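Local coordinates for Lpg0393 helical bundle domain-containing protein (PDB 4R0G) that acts as a guanine-nucleotide exchange factor for the small GTPases Rab5, Rab21 and Rab22 and carries a VPS9-like domain, at residues D144-F147 with T148-E152; I66-A69 with V70-E74. All blocks are in the same frame, centred on the assembly; numbering follows the deposited sequence.

Interaction 1: residues D144-F147 with T148-E152; sequences DKFF and TWVKE
F146 and V150, one helical turn apart, form the tight side of this contact at the end of helix 132-151. Methyl CG2 of V150 sits over one face of the F146 phenyl ring, 4.1 Å from its centroid and 21° off the ring normal, which meets the geometry of a CH-pi contact; the nearest ring atom is F146 CZ, 3.9 Å from V150 CG2. The ring reaches this place because F146 CG stands anti to the backbone N (chi1 174°). F146 packs beyond the turn on I61 and L93, and V150 on A65, so this side faces helices 58-71 and 80-101. K145 and W149 run side by side in the same direction: K145 CE lies 3.5 Å from W149 CH2, and K145 O lies over one face of the indole, 3.2 Å above its plane. The ammonium of K145 continues to a salt bridge with E142, while K62 makes a cation-pi contact with W149. Toward solvent the contact thins to backbone bonds and exposed side chains. T148 N donates to D144 O at 3.1 Å, and K151 N to F147 O at 3.0 Å and 169°, whereas the extended K151 chain leads away. Apolar i to i+4 packing of F146 and V150 on one flank, with exposed D144, T148 and K151 elsewhere on the turn, is characteristic of an amphipathic helix end, here in the all-helical VPS9-like domain.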
# COMPACT_ATOMS: atom_id res chain seq x y z
N ASP A 144 -0.05 -9.74 -23.44
CA ASP A 144 -1.38 -9.28 -23.79
C ASP A 144 -2.38 -10.32 -23.34
O ASP A 144 -3.27 -10.02 -22.56
CB ASP A 144 -1.48 -8.99 -25.30
CG ASP A 144 -0.85 -7.66 -25.68
OD1 ASP A 144 -0.76 -6.76 -24.81
OD2 ASP A 144 -0.44 -7.50 -26.86
N LYS A 145 -2.17 -11.56 -23.80
CA LYS A 145 -3.03 -12.73 -23.51
C LYS A 145 -3.28 -12.87 -22.01
O LYS A 145 -4.36 -13.30 -21.58
CB LYS A 145 -2.38 -14.02 -24.07
CG LYS A 145 -3.30 -15.19 -24.39
CD LYS A 145 -2.52 -16.33 -25.14
CE LYS A 145 -2.30 -17.61 -24.29
NZ LYS A 145 -1.16 -18.56 -24.69
N PHE A 146 -2.28 -12.49 -21.22
CA PHE A 146 -2.32 -12.60 -19.77
C PHE A 146 -3.14 -11.50 -19.13
O PHE A 146 -4.08 -11.75 -18.39
CB PHE A 146 -0.91 -12.61 -19.21
CG PHE A 146 -0.84 -12.58 -17.71
CD1 PHE A 146 -1.20 -13.68 -16.98
CD2 PHE A 146 -0.38 -11.47 -17.05
CE1 PHE A 146 -1.13 -13.67 -15.60
CE2 PHE A 146 -0.30 -11.45 -15.68
CZ PHE A 146 -0.68 -12.56 -14.95
N PHE A 147 -2.74 -10.26 -19.36
CA PHE A 147 -3.40 -9.13 -18.73
C PHE A 147 -4.90 -9.08 -19.03
O PHE A 147 -5.70 -8.64 -18.19
CB PHE A 147 -2.69 -7.84 -19.10
CG PHE A 147 -1.37 -7.68 -18.42
CD1 PHE A 147 -1.25 -7.92 -17.05
CD2 PHE A 147 -0.23 -7.32 -19.14
CE1 PHE A 147 -0.00 -7.78 -16.37
CE2 PHE A 147 1.01 -7.17 -18.49
CZ PHE A 147 1.13 -7.40 -17.10
N THR A 148 -5.28 -9.59 -20.20
CA THR A 148 -6.70 -9.76 -20.53
C THR A 148 -7.36 -10.74 -19.55
O THR A 148 -8.43 -10.47 -18.99
CB THR A 148 -6.89 -10.24 -21.97
OG1 THR A 148 -6.29 -11.53 -22.10
CG2 THR A 148 -6.23 -9.27 -22.96
N TRP A 149 -6.74 -11.90 -19.36
CA TRP A 149 -7.20 -12.83 -18.33
C TRP A 149 -7.26 -12.21 -16.93
O TRP A 149 -8.02 -12.67 -16.07
CB TRP A 149 -6.33 -14.09 -18.32
CG TRP A 149 -6.50 -14.88 -19.56
CD1 TRP A 149 -7.51 -14.75 -20.47
CD2 TRP A 149 -5.64 -15.93 -20.05
NE1 TRP A 149 -7.34 -15.65 -21.49
CE2 TRP A 149 -6.20 -16.39 -21.26
CE3 TRP A 149 -4.46 -16.52 -19.58
CZ2 TRP A 149 -5.61 -17.40 -22.02
CZ3 TRP A 149 -3.89 -17.53 -20.33
CH2 TRP A 149 -4.46 -17.95 -21.53
N VAL A 150 -6.46 -11.18 -16.69
CA VAL A 150 -6.50 -10.54 -15.39
C VAL A 150 -7.75 -9.68 -15.27
O VAL A 150 -8.48 -9.78 -14.28
CB VAL A 150 -5.21 -9.77 -15.10
CG1 VAL A 150 -5.40 -8.77 -13.96
CG2 VAL A 150 -4.10 -10.75 -14.77
N LYS A 151 -8.03 -8.88 -16.30
CA LYS A 151 -9.31 -8.19 -16.40
C LYS A 151 -10.52 -9.12 -16.30
O LYS A 151 -11.56 -8.70 -15.81
CB LYS A 151 -9.38 -7.35 -17.68
CG LYS A 151 -8.42 -6.16 -17.66
CD LYS A 151 -8.83 -5.05 -18.64
CE LYS A 151 -8.01 -3.78 -18.40
NZ LYS A 151 -8.35 -2.68 -19.35
N GLU A 152 -10.39 -10.36 -16.74
CA GLU A 152 -11.51 -11.31 -16.74
C GLU A 152 -11.61 -12.21 -15.54
O GLU A 152 -12.50 -13.05 -15.51
CB GLU A 152 -11.45 -12.23 -17.96
CG GLU A 152 -11.50 -11.52 -19.27
CD GLU A 152 -11.12 -12.46 -20.40
OE1 GLU A 152 -11.15 -13.70 -20.17
OE2 GLU A 152 -10.78 -11.95 -21.50

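Interaction 2: residues I66-A69 with V70-E74; sequences ILYA and VHEME
V70, Y68 and A69 bury the most surface where helix 58-71 gives way to a turn. V70 packs against the preceding turn: its CG2 methyl lies 3.3 Å from I66 O, the carbonyl that also accepts V70 N at 3.0 Å in a near-straight bond (158°). Beyond the contact V70 touches V158 and A161 of helix 155-183. The Y68 ring and the E72 side chain approach obliquely, ring and carboxylate planes 25° apart, with E72 OE2 3.6 Å from Y68 CE2. A bend at chi2 (-52°) turns the E72 carboxylate back beside H71, whose ND1 donates to E72 OE2 at 2.6 Å, nearly in the imidazole plane. That bond and a second hydrogen bond, between H71 NE2 and S83 OG, hold both ring nitrogens, fixing the ring's rotation. A69 contributes through its carbonyl: E72 N is shared between Y68 O at 3.0 Å and A69 O at 3.2 Å, the latter met from well above the carbonyl plane. M73 N then bonds to V70 O at 3.0 Å. The shift from i to i+4 toward i to i+3 bonding marks the C-terminal end of an alpha-helix; a His-carboxylate hydrogen bond, H71 to E72, lies beside it.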
# COMPACT_ATOMS: atom_id res chain seq x y z
N ILE A 66 -5.61 -14.66 -11.04
CA ILE A 66 -6.38 -14.28 -9.86
C ILE A 66 -5.46 -13.54 -8.88
O ILE A 66 -5.74 -12.38 -8.51
CB ILE A 66 -7.00 -15.49 -9.16
CG1 ILE A 66 -7.84 -16.31 -10.14
CG2 ILE A 66 -7.88 -15.04 -8.05
CD1 ILE A 66 -8.01 -17.75 -9.71
N LEU A 67 -4.33 -14.17 -8.54
CA LEU A 67 -3.37 -13.58 -7.61
C LEU A 67 -3.03 -12.15 -8.01
O LEU A 67 -3.10 -11.23 -7.20
CB LEU A 67 -2.11 -14.45 -7.55
CG LEU A 67 -1.33 -14.53 -6.22
CD1 LEU A 67 0.15 -14.74 -6.47
CD2 LEU A 67 -1.53 -13.32 -5.32
N TYR A 68 -2.69 -11.95 -9.28
CA TYR A 68 -2.34 -10.63 -9.79
C TYR A 68 -3.48 -9.63 -9.64
O TYR A 68 -3.29 -8.51 -9.17
CB TYR A 68 -2.00 -10.72 -11.26
CG TYR A 68 -0.99 -9.70 -11.66
CD1 TYR A 68 0.36 -10.00 -11.61
CD2 TYR A 68 -1.37 -8.42 -12.07
CE1 TYR A 68 1.31 -9.06 -11.97
CE2 TYR A 68 -0.42 -7.46 -12.42
CZ TYR A 68 0.92 -7.80 -12.38
OH TYR A 68 1.88 -6.89 -12.73
N ALA A 69 -4.66 -10.03 -10.09
CA ALA A 69 -5.84 -9.18 -9.99
C ALA A 69 -5.95 -8.67 -8.55
O ALA A 69 -6.29 -7.51 -8.31
CB ALA A 69 -7.08 -9.97 -10.36
N VAL A 70 -5.66 -9.55 -7.60
CA VAL A 70 -5.64 -9.17 -6.20
C VAL A 70 -4.55 -8.13 -5.95
O VAL A 70 -4.77 -7.15 -5.27
CB VAL A 70 -5.43 -10.37 -5.28
CG1 VAL A 70 -5.35 -9.89 -3.85
CG2 VAL A 70 -6.55 -11.43 -5.47
N HIS A 71 -3.37 -8.33 -6.51
CA HIS A 71 -2.24 -7.43 -6.30
C HIS A 71 -2.58 -6.03 -6.80
O HIS A 71 -1.98 -5.04 -6.37
CB HIS A 71 -1.01 -8.01 -6.98
CG HIS A 71 0.25 -7.22 -6.79
ND1 HIS A 71 0.68 -6.27 -7.69
CD2 HIS A 71 1.21 -7.29 -5.84
CE1 HIS A 71 1.83 -5.76 -7.29
NE2 HIS A 71 2.18 -6.36 -6.17
N GLU A 72 -3.56 -5.93 -7.70
CA GLU A 72 -3.96 -4.62 -8.22
C GLU A 72 -5.14 -3.97 -7.53
O GLU A 72 -5.56 -2.88 -7.94
CB GLU A 72 -4.18 -4.66 -9.73
CG GLU A 72 -3.00 -5.26 -10.50
CD GLU A 72 -1.67 -4.62 -10.14
OE1 GLU A 72 -1.47 -3.43 -10.45
OE2 GLU A 72 -0.82 -5.31 -9.54
N MET A 73 -5.68 -4.59 -6.47
CA MET A 73 -6.72 -3.93 -5.69
C MET A 73 -6.18 -2.67 -4.99
O MET A 73 -4.98 -2.56 -4.70
CB MET A 73 -7.39 -4.88 -4.69
CG MET A 73 -7.53 -6.27 -5.22
SD MET A 73 -8.99 -7.22 -4.75
CE MET A 73 -9.64 -6.32 -3.35
N GLU A 74 -7.08 -1.72 -4.75
CA GLU A 74 -6.70 -0.47 -4.12
C GLU A 74 -6.34 -0.68 -2.65
O GLU A 74 -5.60 0.12 -2.07
CB GLU A 74 -7.82 0.58 -4.24
CG GLU A 74 -7.66 1.58 -5.39
CD GLU A 74 -7.93 0.96 -6.76
OE1 GLU A 74 -7.70 1.66 -7.78
OE2 GLU A 74 -8.39 -0.21 -6.83

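Interactions 1 and 2 lie on two helices, 132-151 and 58-71, that pack together within the VPS9-like domain; their centres are 12 Å apart. They meet directly through apolar groups. V150 bridges them with both methyls, CG1 at 4.0 Å from A69 CA and CG2 at 4.1 Å from Y68 CB, while F147 CE1 reaches Y68 CE2 at 4.0 Å. Y68 therefore also meets two side chains of interaction 1, F147 and V150. Burial differs: 144-152 is largely at the surface, 66-74 partly buried. The second subunit touches only interaction 2 of the pair, where E74 N and E74 O bond to D177 and R79 of that subunit.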